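Local coordinates for protein TRAP dicarboxylate transporter-DctP subunit (Desulfovibrio desulfuricans subsp. desulfuricans, PDB 4NHB) that binds sn-glycerol-3-phosphate in the periplasm and probably hands it to a TRAP-type membrane transporter for uptake into the cell, at residues Met89-Thr94 with His238-Asn243; Lys32-Lys37 with Ser70-Glu75; Gly139-Asn144 with Trp257-Ala262; Gly46-Gly51 with Val64-Asn69. All coordinates share one frame; numbering follows the deposited sequence.

Contact 1 of 4, residues Met89-Thr94 with His238-Asn243; sequences MCATGT and HSLYIN. With G3P (sn-glycerol-3-phosphate), chain P.
Met89, Ala91, Leu240 and Ile242 form one apolar face of an antiparallel strand pair. Ala91 CB lies 3.9 Å from Leu240 CD2, the small methyl letting the branched leucine close in. Met89 CG meets Ile242 CG1 at 3.8 Å, and the bend at chi3 (68°) swings Met89 CE toward Leu240 CB. Met89 thus touches two neighbours with one flexible chain. On the other face, Tyr241 sends its ring along the strand, with CE1 3.7 Å from Thr92 CG2 and the ring edge turned to the carbonyl oxygens of Cys90 and Thr92.

Four backbone hydrogen bonds pair Cys90 with Tyr241 and Thr92 with Ser239; Tyr241 N to Cys90 O, at 2.8 Å, is nearly straight (173°). Beyond Thr92 the pair runs into the ligand pocket of this periplasmic-binding-protein fold, lined here by Gly93, Thr94 and His238. Gly93, having no side chain, can lay its CA over a face of the His238 ring, 3.7 Å from the centroid. At the ring edge, His238 NE2 hydrogen-bonds G3P O2 at 2.7 Å, while Glu43 hydrogen-bonds His238 ND1, which helps to fix the rotation of the imidazole. Thr94 N donates to G3P O1 over 3.1 Å.

The pair lies between strands 30-34 and 140-142 in the sheet, with helix 42-57 packed on the Met89 and Ala91 face and helix 75-84 against Cys90 and Thr92.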
# COMPACT_ATOMS: atom_id res chain seq x y z
N MET A 89 -2.20 -0.00 -17.13
CA MET A 89 -1.79 -0.43 -15.80
C MET A 89 -1.90 0.64 -14.73
O MET A 89 -1.96 1.83 -15.03
CB MET A 89 -0.34 -0.90 -15.86
CG MET A 89 -0.18 -2.13 -16.70
SD MET A 89 1.52 -2.75 -16.64
CE MET A 89 1.68 -3.30 -14.93
N CYS A 90 -1.90 0.22 -13.47
CA CYS A 90 -1.88 1.18 -12.36
C CYS A 90 -1.26 0.52 -11.15
O CYS A 90 -1.28 -0.70 -11.04
CB CYS A 90 -3.29 1.73 -12.03
SG CYS A 90 -4.47 0.60 -11.31
N ALA A 91 -0.67 1.33 -10.27
CA ALA A 91 -0.14 0.86 -8.98
C ALA A 91 -1.02 1.43 -7.88
O ALA A 91 -1.21 2.65 -7.81
CB ALA A 91 1.29 1.34 -8.78
N THR A 92 -1.55 0.56 -7.03
CA THR A 92 -2.33 1.03 -5.90
C THR A 92 -2.40 -0.07 -4.85
O THR A 92 -1.82 -1.17 -5.05
CB THR A 92 -3.71 1.57 -6.36
OG1 THR A 92 -4.29 2.38 -5.34
CG2 THR A 92 -4.69 0.45 -6.68
N GLY A 93 -3.09 0.22 -3.75
CA GLY A 93 -3.23 -0.71 -2.66
C GLY A 93 -4.67 -1.15 -2.36
O GLY A 93 -5.43 -1.55 -3.25
N THR A 94 -5.03 -1.10 -1.08
CA THR A 94 -6.33 -1.65 -0.66
C THR A 94 -7.52 -0.75 -1.05
O THR A 94 -8.68 -1.00 -0.62
CB THR A 94 -6.36 -1.91 0.84
OG1 THR A 94 -5.99 -0.69 1.51
CG2 THR A 94 -5.40 -3.07 1.24
N HIS A 238 1.11 -2.69 -1.70
CA HIS A 238 0.54 -2.33 -3.01
C HIS A 238 0.81 -3.38 -4.09
O HIS A 238 1.54 -4.34 -3.87
CB HIS A 238 1.08 -0.98 -3.44
CG HIS A 238 0.41 0.17 -2.76
ND1 HIS A 238 0.41 1.43 -3.31
CD2 HIS A 238 -0.29 0.26 -1.60
CE1 HIS A 238 -0.25 2.26 -2.51
NE2 HIS A 238 -0.67 1.58 -1.46
N SER A 239 0.21 -3.19 -5.26
CA SER A 239 0.38 -4.09 -6.40
C SER A 239 0.42 -3.33 -7.68
O SER A 239 -0.07 -2.21 -7.76
CB SER A 239 -0.77 -5.09 -6.52
OG SER A 239 -0.97 -5.74 -5.30
N LEU A 240 1.01 -3.95 -8.69
CA LEU A 240 0.83 -3.49 -10.05
C LEU A 240 -0.38 -4.24 -10.62
O LEU A 240 -0.46 -5.48 -10.55
CB LEU A 240 2.06 -3.75 -10.93
CG LEU A 240 3.40 -3.19 -10.44
CD1 LEU A 240 4.48 -3.53 -11.45
CD2 LEU A 240 3.33 -1.68 -10.21
N TYR A 241 -1.34 -3.47 -11.12
CA TYR A 241 -2.55 -4.06 -11.69
C TYR A 241 -2.54 -3.85 -13.17
O TYR A 241 -2.06 -2.81 -13.63
CB TYR A 241 -3.77 -3.39 -11.11
CG TYR A 241 -4.03 -3.65 -9.63
CD1 TYR A 241 -3.46 -2.85 -8.65
CD2 TYR A 241 -4.88 -4.68 -9.22
CE1 TYR A 241 -3.72 -3.08 -7.31
CE2 TYR A 241 -5.13 -4.91 -7.91
CZ TYR A 241 -4.57 -4.13 -6.94
OH TYR A 241 -4.87 -4.37 -5.59
N ILE A 242 -3.06 -4.80 -13.95
CA ILE A 242 -3.11 -4.65 -15.39
C ILE A 242 -4.52 -4.88 -15.93
O ILE A 242 -5.25 -5.74 -15.44
CB ILE A 242 -2.11 -5.57 -16.10
CG1 ILE A 242 -2.13 -5.31 -17.59
CG2 ILE A 242 -2.38 -7.06 -15.79
CD1 ILE A 242 -0.79 -5.61 -18.28
N ASN A 243 -4.92 -4.08 -16.91
CA ASN A 243 -6.22 -4.29 -17.51
C ASN A 243 -6.26 -5.71 -18.06
O ASN A 243 -5.40 -6.08 -18.86
CB ASN A 243 -6.45 -3.32 -18.64
CG ASN A 243 -7.77 -3.55 -19.32
OD1 ASN A 243 -7.87 -4.37 -20.23
ND2 ASN A 243 -8.80 -2.88 -18.85
O1 G3P P . -2.98 0.58 0.47
C1 G3P P . -3.73 1.65 0.97
C2 G3P P . -2.82 2.83 1.31
O2 G3P P . -2.14 3.22 0.14
C3 G3P P . -3.66 4.00 1.84
O1P G3P P . -2.87 4.79 2.66
O4P G3P P . -1.30 5.62 0.99
O2P G3P P . -3.43 6.94 1.45
O3P G3P P . -1.58 6.94 3.13
P G3P P . -2.27 6.16 2.01
O HOH W 1 -2.90 -3.98 -4.04

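Contact 2 of 4, residues Lys32-Lys37 with Ser70-Glu75; sequences KMAGMK and SQLGKE. With G3P (sn-glycerol-3-phosphate), chain P.
Met36 lays its sulfur and terminal methyl against the flat Glu75 carboxylate, with Met36 CE only 3.1 Å from Glu75 OE2 and Met36 SD 3.6 Å from Glu75 CG. The bend at chi3 (-73°) of the unbranched methionine brings the methyl to the oxygen, while Gln95 NE2 hydrogen-bonds Glu75 OE2 and so helps to orient the carboxylate.

Away from this cluster one backbone hydrogen bond crosses, Ser70 N donating to Gly35 O at 2.8 Å. In this periplasmic-binding-protein fold, strand 30-34 ends in a loop that enters the ligand pocket, and the turn leading from strand 63-67 to helix 75-84 packs beside it. That turn is a type I beta turn from Ser70 to Gly73, closed by Gly73 N to Ser70 O, and glycine suits the positive phi at its last position. Nearer the surface, Ala34 CB touches Leu72 CB at 4.1 Å. A water accepts from Leu72 N and lies within hydrogen-bonding distance of Gly35 O, and another joins Met36 O to Ser70 OG. Lys37, whose long flexible chain suits the reach, extends to the phosphate: Lys37 NZ hydrogen-bonds G3P O4P at 2.7 Å and also forms a salt bridge with Asp215.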
# COMPACT_ATOMS: atom_id res chain seq x y z
N LYS A 32 0.76 2.60 -20.42
CA LYS A 32 0.64 3.73 -19.52
C LYS A 32 0.25 3.18 -18.17
O LYS A 32 -0.68 2.39 -18.07
CB LYS A 32 -0.44 4.66 -19.98
CG LYS A 32 -0.42 5.00 -21.47
CD LYS A 32 0.14 6.36 -21.71
CE LYS A 32 0.35 6.63 -23.20
NZ LYS A 32 -0.65 7.59 -23.75
N MET A 33 1.01 3.57 -17.14
CA MET A 33 0.79 3.18 -15.78
C MET A 33 0.69 4.39 -14.89
O MET A 33 1.59 5.24 -14.87
CB MET A 33 1.98 2.37 -15.28
CG MET A 33 1.74 1.64 -14.00
SD MET A 33 3.24 0.88 -13.39
CE MET A 33 3.74 -0.19 -14.73
N ALA A 34 -0.37 4.45 -14.11
CA ALA A 34 -0.54 5.54 -13.17
C ALA A 34 -0.31 5.05 -11.76
O ALA A 34 -0.55 3.89 -11.44
CB ALA A 34 -1.93 6.11 -13.27
N GLY A 35 0.14 5.97 -10.91
CA GLY A 35 0.26 5.72 -9.49
C GLY A 35 -0.01 6.95 -8.67
O GLY A 35 -0.42 7.98 -9.21
N MET A 36 0.25 6.83 -7.37
CA MET A 36 -0.28 7.77 -6.39
C MET A 36 0.81 8.32 -5.51
O MET A 36 0.53 9.12 -4.62
CB MET A 36 -1.36 7.11 -5.51
CG MET A 36 -0.84 5.97 -4.66
SD MET A 36 -2.13 5.28 -3.54
CE MET A 36 -2.25 6.60 -2.33
N LYS A 37 2.06 7.90 -5.78
CA LYS A 37 3.18 8.25 -4.89
C LYS A 37 4.26 9.08 -5.59
O LYS A 37 4.41 9.06 -6.81
CB LYS A 37 3.79 7.01 -4.21
CG LYS A 37 2.86 6.17 -3.35
CD LYS A 37 2.26 6.98 -2.16
CE LYS A 37 1.28 6.13 -1.35
NZ LYS A 37 0.89 6.79 -0.05
N SER A 70 -0.25 10.74 -8.54
CA SER A 70 -1.58 11.12 -8.98
C SER A 70 -1.58 12.05 -10.22
O SER A 70 -2.55 12.74 -10.48
CB SER A 70 -2.35 11.74 -7.81
OG SER A 70 -2.61 10.74 -6.83
N GLN A 71 -0.52 12.01 -11.01
CA GLN A 71 -0.49 12.74 -12.29
C GLN A 71 -1.64 12.46 -13.26
O GLN A 71 -2.01 13.33 -14.04
CB GLN A 71 0.82 12.52 -13.02
CG GLN A 71 1.93 13.44 -12.58
CD GLN A 71 3.27 13.02 -13.12
OE1 GLN A 71 3.37 12.46 -14.22
NE2 GLN A 71 4.32 13.26 -12.34
N LEU A 72 -2.20 11.26 -13.24
CA LEU A 72 -3.35 10.98 -14.12
C LEU A 72 -4.60 10.87 -13.30
O LEU A 72 -5.51 10.10 -13.62
CB LEU A 72 -3.14 9.69 -14.92
CG LEU A 72 -2.06 9.82 -16.01
CD1 LEU A 72 -1.86 8.53 -16.76
CD2 LEU A 72 -2.43 10.93 -16.95
N GLY A 73 -4.63 11.61 -12.20
CA GLY A 73 -5.73 11.50 -11.25
C GLY A 73 -5.41 10.73 -9.96
O GLY A 73 -4.38 10.05 -9.83
N LYS A 74 -6.30 10.85 -9.00
CA LYS A 74 -6.16 10.13 -7.74
C LYS A 74 -6.71 8.70 -7.92
O LYS A 74 -7.21 8.38 -8.99
CB LYS A 74 -6.92 10.85 -6.64
CG LYS A 74 -6.43 12.26 -6.34
CD LYS A 74 -7.05 12.79 -5.05
CE LYS A 74 -6.98 14.32 -4.95
NZ LYS A 74 -7.80 15.00 -6.00
N GLU A 75 -6.61 7.87 -6.89
CA GLU A 75 -6.82 6.42 -7.06
C GLU A 75 -8.16 6.08 -7.71
O GLU A 75 -8.23 5.29 -8.64
CB GLU A 75 -6.72 5.69 -5.73
CG GLU A 75 -5.38 5.88 -4.98
CD GLU A 75 -5.46 6.94 -3.90
OE1 GLU A 75 -5.65 8.11 -4.25
OE2 GLU A 75 -5.35 6.62 -2.71
O1 G3P P . -2.98 0.58 0.47
C1 G3P P . -3.73 1.65 0.97
C2 G3P P . -2.82 2.83 1.31
O2 G3P P . -2.14 3.22 0.14
C3 G3P P . -3.66 4.00 1.84
O1P G3P P . -2.87 4.79 2.66
O4P G3P P . -1.30 5.62 0.99
O2P G3P P . -3.43 6.94 1.45
O3P G3P P . -1.58 6.94 3.13
P G3P P . -2.27 6.16 2.01
O HOH W 2 -1.94 8.98 -11.47
O HOH W 3 -1.48 10.91 -4.54

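Contact 3 of 4, residues Gly139-Asn144 with Trp257-Ala262; sequences GLRTLN and WIEEAA
Leu143 and Asn144, just past strand 140-142, pack against the early turns of the long helix 252-286, a contact that joins this helix to the strand 140-142 side of the mixed sheet of the periplasmic-binding-protein fold.

The apolar part belongs to Leu143. Its CB sits 3.7 Å from Ala262 CB, where the small alanine lets the backbones approach, and its CD1 reaches Ile258 CG2 at 3.6 Å. Ile258 and Ala262 are one helical turn apart, so a single leucine touches both.

Charge plays a looser part. Arg141 extends its aliphatic chain, and Glu259 OE1 lies near the guanidinium plane at its edge, 4.3 Å from Arg141 NH2 and too far for a salt bridge; any attraction is probably modest. One water donates to both Leu143 O and Glu259 O, bridging the backbones.

The direct hydrogen bond comes from Asn144, whose two-ended amide serves two elements at once. Its OD1 accepts from Leu240 N on the neighbouring strand, which helps to fix the amide's orientation. With CG set between the backbone N and the carbonyl carbon (chi1 64°), Asn144 ND2 donates to Ala262 O at 2.9 Å, almost straight at 170°, with the oxygen in the amide plane but the donor above the plane of the carbonyl.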
# COMPACT_ATOMS: atom_id res chain seq x y z
N GLY A 139 -12.13 -6.58 -13.70
CA GLY A 139 -11.52 -6.39 -15.00
C GLY A 139 -10.02 -6.16 -14.89
O GLY A 139 -9.38 -5.87 -15.89
N LEU A 140 -9.47 -6.32 -13.67
CA LEU A 140 -8.04 -6.14 -13.42
C LEU A 140 -7.39 -7.44 -12.95
O LEU A 140 -8.02 -8.26 -12.28
CB LEU A 140 -7.79 -5.06 -12.36
CG LEU A 140 -8.40 -3.68 -12.63
CD1 LEU A 140 -8.22 -2.77 -11.47
CD2 LEU A 140 -7.81 -3.06 -13.84
N ARG A 141 -6.12 -7.58 -13.27
CA ARG A 141 -5.33 -8.71 -12.85
C ARG A 141 -4.26 -8.15 -11.95
O ARG A 141 -3.54 -7.24 -12.33
CB ARG A 141 -4.70 -9.34 -14.07
CG ARG A 141 -3.99 -10.66 -13.89
CD ARG A 141 -3.64 -11.14 -15.31
NE ARG A 141 -3.10 -12.48 -15.39
CZ ARG A 141 -3.82 -13.57 -15.69
NH1 ARG A 141 -5.12 -13.48 -15.91
NH2 ARG A 141 -3.22 -14.75 -15.74
N THR A 142 -4.17 -8.71 -10.75
CA THR A 142 -3.16 -8.30 -9.79
C THR A 142 -1.84 -9.03 -10.05
O THR A 142 -1.78 -10.25 -9.90
CB THR A 142 -3.70 -8.65 -8.39
OG1 THR A 142 -5.04 -8.13 -8.26
CG2 THR A 142 -2.81 -8.06 -7.30
N LEU A 143 -0.80 -8.32 -10.45
CA LEU A 143 0.43 -8.99 -10.91
C LEU A 143 1.45 -9.27 -9.82
O LEU A 143 2.35 -10.10 -10.00
CB LEU A 143 1.10 -8.17 -12.02
CG LEU A 143 0.39 -8.07 -13.38
CD1 LEU A 143 1.10 -7.07 -14.31
CD2 LEU A 143 0.28 -9.45 -14.04
N ASN A 144 1.38 -8.55 -8.70
CA ASN A 144 2.33 -8.79 -7.65
C ASN A 144 1.82 -8.20 -6.34
O ASN A 144 0.69 -7.70 -6.27
CB ASN A 144 3.71 -8.23 -8.05
CG ASN A 144 3.74 -6.71 -8.23
OD1 ASN A 144 2.79 -5.99 -7.89
ND2 ASN A 144 4.82 -6.22 -8.82
N TRP A 257 6.67 -12.18 -20.01
CA TRP A 257 7.57 -11.07 -19.73
C TRP A 257 7.00 -10.03 -18.75
O TRP A 257 7.73 -9.49 -17.92
CB TRP A 257 7.89 -10.33 -20.99
CG TRP A 257 8.58 -11.09 -22.03
CD1 TRP A 257 9.36 -12.18 -21.86
CD2 TRP A 257 8.56 -10.81 -23.43
NE1 TRP A 257 9.84 -12.62 -23.08
CE2 TRP A 257 9.36 -11.78 -24.06
CE3 TRP A 257 7.95 -9.83 -24.21
CZ2 TRP A 257 9.56 -11.80 -25.44
CZ3 TRP A 257 8.15 -9.85 -25.57
CH2 TRP A 257 8.95 -10.83 -26.17
N ILE A 258 5.71 -9.70 -18.92
CA ILE A 258 5.00 -8.78 -18.01
C ILE A 258 5.04 -9.35 -16.59
O ILE A 258 5.43 -8.67 -15.63
CB ILE A 258 3.55 -8.57 -18.45
CG1 ILE A 258 3.50 -7.66 -19.67
CG2 ILE A 258 2.72 -7.93 -17.35
CD1 ILE A 258 2.11 -7.45 -20.21
N GLU A 259 4.64 -10.62 -16.46
CA GLU A 259 4.64 -11.34 -15.20
C GLU A 259 6.03 -11.43 -14.54
O GLU A 259 6.16 -11.27 -13.33
CB GLU A 259 4.12 -12.76 -15.45
CG GLU A 259 2.60 -12.88 -15.56
CD GLU A 259 2.21 -14.20 -16.22
OE1 GLU A 259 1.02 -14.55 -16.17
OE2 GLU A 259 3.11 -14.90 -16.77
N GLU A 260 7.05 -11.73 -15.33
CA GLU A 260 8.41 -11.77 -14.80
C GLU A 260 8.88 -10.39 -14.36
O GLU A 260 9.49 -10.24 -13.29
CB GLU A 260 9.37 -12.33 -15.87
N ALA A 261 8.64 -9.38 -15.18
CA ALA A 261 8.97 -8.00 -14.79
C ALA A 261 8.25 -7.57 -13.51
O ALA A 261 8.86 -6.94 -12.64
CB ALA A 261 8.67 -7.05 -15.91
N ALA A 262 6.99 -7.97 -13.34
CA ALA A 262 6.27 -7.65 -12.09
C ALA A 262 6.88 -8.38 -10.91
O ALA A 262 7.02 -7.81 -9.82
CB ALA A 262 4.80 -7.98 -12.19
O HOH W 4 3.32 -11.54 -12.28

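Contact 4 of 4, residues Gly46-Gly51 with Val64-Asn69; sequences GMHLFG and VQVFPN
Val66 is met by two side chains of helix 46-51. Met47 crosses its side chain, with Met47 CE 3.7 Å from Val66 CG1, a contact made by the bend at chi3 (79°) that turns the methyl to the strand. His48 lays its ring against the same valine: Val66 CG1 stands over one face, 4.1 Å from the ring centroid, in a CH-pi contact. The imidazole is flat enough to rest on a branched aliphatic chain while keeping its polar edge for others, and His48 NE2 hydrogen-bonds Glu39.

Further along, Val64 CG2 meets the backbone of Gly51 at its CA, 3.8 Å away, and also touches Phe50 CE2 at 4.0 Å. The bare glycine lets strand and helix come together here, Gly51 CA and Val64 CA being 5.2 Å apart, whereas the side chains of Phe50 and Val64 cross at about a right angle. Branched valines suit an extended strand and give the helix a compact apolar surface.

Polar contact is slight: one water accepts from Val64 N at 3.2 Å and donates weakly to Gly51 O.

Helix and strand run nearly antiparallel (173°), the return half of the beta-alpha-beta crossover 30-34, 42-57, 63-67. Met47 and Phe50 reach on to Met33 in strand 30-34 and to Leu240 in strand 235-243, while Phe50 also packs on Ala261 of helix 252-286.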
# COMPACT_ATOMS: atom_id res chain seq x y z
N GLY A 46 9.17 0.87 -7.75
CA GLY A 46 8.61 -0.35 -8.28
C GLY A 46 8.14 -0.25 -9.71
O GLY A 46 8.45 -1.10 -10.53
N MET A 47 7.38 0.80 -10.00
CA MET A 47 6.82 1.06 -11.32
C MET A 47 7.90 1.20 -12.37
O MET A 47 7.82 0.60 -13.46
CB MET A 47 6.01 2.36 -11.25
CG MET A 47 4.75 2.19 -10.38
SD MET A 47 4.00 3.76 -9.88
CE MET A 47 3.19 4.07 -11.41
N HIS A 48 8.90 1.99 -12.05
CA HIS A 48 9.99 2.20 -13.00
C HIS A 48 10.76 0.90 -13.23
O HIS A 48 11.14 0.58 -14.37
CB HIS A 48 10.95 3.29 -12.49
CG HIS A 48 10.39 4.68 -12.55
ND1 HIS A 48 10.07 5.31 -13.74
CD2 HIS A 48 10.09 5.56 -11.56
CE1 HIS A 48 9.60 6.52 -13.47
NE2 HIS A 48 9.60 6.69 -12.16
N LEU A 49 11.01 0.15 -12.15
CA LEU A 49 11.79 -1.07 -12.28
C LEU A 49 11.01 -2.03 -13.16
O LEU A 49 11.59 -2.65 -14.04
CB LEU A 49 12.13 -1.74 -10.93
CG LEU A 49 13.10 -1.10 -9.94
CD1 LEU A 49 13.01 -1.79 -8.57
CD2 LEU A 49 14.52 -1.16 -10.48
N PHE A 50 9.70 -2.14 -12.94
CA PHE A 50 8.87 -2.96 -13.83
C PHE A 50 9.04 -2.56 -15.28
O PHE A 50 9.10 -3.42 -16.18
CB PHE A 50 7.40 -2.86 -13.49
CG PHE A 50 6.49 -3.39 -14.56
CD1 PHE A 50 6.11 -4.72 -14.57
CD2 PHE A 50 6.00 -2.56 -15.55
CE1 PHE A 50 5.25 -5.23 -15.53
CE2 PHE A 50 5.16 -3.06 -16.54
CZ PHE A 50 4.77 -4.39 -16.52
N GLY A 51 9.10 -1.25 -15.50
CA GLY A 51 9.22 -0.71 -16.84
C GLY A 51 10.56 -1.09 -17.43
O GLY A 51 10.64 -1.56 -18.58
N VAL A 64 7.10 1.45 -21.27
CA VAL A 64 6.18 1.80 -20.19
C VAL A 64 6.34 3.25 -19.81
O VAL A 64 7.44 3.72 -19.48
CB VAL A 64 6.48 0.94 -18.96
CG1 VAL A 64 5.51 1.29 -17.80
CG2 VAL A 64 6.39 -0.52 -19.33
N GLN A 65 5.23 3.97 -19.83
CA GLN A 65 5.25 5.34 -19.37
C GLN A 65 4.62 5.44 -18.00
O GLN A 65 3.45 5.09 -17.83
CB GLN A 65 4.51 6.26 -20.35
CG GLN A 65 5.31 6.44 -21.65
CD GLN A 65 4.55 7.19 -22.73
OE1 GLN A 65 3.61 7.92 -22.46
NE2 GLN A 65 4.94 6.98 -23.98
N VAL A 66 5.38 5.98 -17.06
CA VAL A 66 5.01 5.99 -15.66
C VAL A 66 4.51 7.36 -15.27
O VAL A 66 5.19 8.35 -15.47
CB VAL A 66 6.21 5.61 -14.79
CG1 VAL A 66 5.88 5.81 -13.32
CG2 VAL A 66 6.61 4.17 -15.11
N PHE A 67 3.29 7.40 -14.73
CA PHE A 67 2.68 8.64 -14.24
C PHE A 67 2.41 8.60 -12.74
O PHE A 67 1.30 8.30 -12.31
CB PHE A 67 1.35 8.87 -14.95
CG PHE A 67 1.48 8.98 -16.47
CD1 PHE A 67 1.47 7.85 -17.27
CD2 PHE A 67 1.63 10.23 -17.07
CE1 PHE A 67 1.59 7.97 -18.62
CE2 PHE A 67 1.73 10.34 -18.42
CZ PHE A 67 1.71 9.23 -19.20
N PRO A 68 3.42 8.90 -11.93
CA PRO A 68 3.24 8.78 -10.49
C PRO A 68 2.56 9.98 -9.86
O PRO A 68 2.15 10.92 -10.53
CB PRO A 68 4.68 8.76 -9.98
CG PRO A 68 5.36 9.64 -10.88
CD PRO A 68 4.70 9.54 -12.24
N ASN A 69 2.47 9.93 -8.53
CA ASN A 69 2.04 11.08 -7.75
C ASN A 69 0.67 11.65 -8.22
O ASN A 69 0.46 12.87 -8.32
CB ASN A 69 3.15 12.13 -7.78
CG ASN A 69 3.07 13.09 -6.62
OD1 ASN A 69 2.48 12.77 -5.58
ND2 ASN A 69 3.59 14.28 -6.80
O HOH W 5 10.06 0.83 -20.30

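In the fold
The four contacts reach the same mixed sheet. Contacts 1 and 2, with centres about 10 Å apart, are joined by neighbouring strands, Ala91 N bonding to Ala34 O at 2.8 Å, and both touch sn-glycerol-3-phosphate: contact 1 at the glycerol hydroxyls, contact 2 at the phosphate. Contact 4 adjoins contact 2 through Met33 O to Phe67 N at 2.8 Å. Contact 3 adjoins contact 1 through Leu240 O to Leu143 N at 2.9 Å. Phe50 of contact 4 packs on Leu240 and Met89 of contact 1 and on Ala262 of contact 3. Contacts 2 and 3, with centres about 17 Å apart, do not touch.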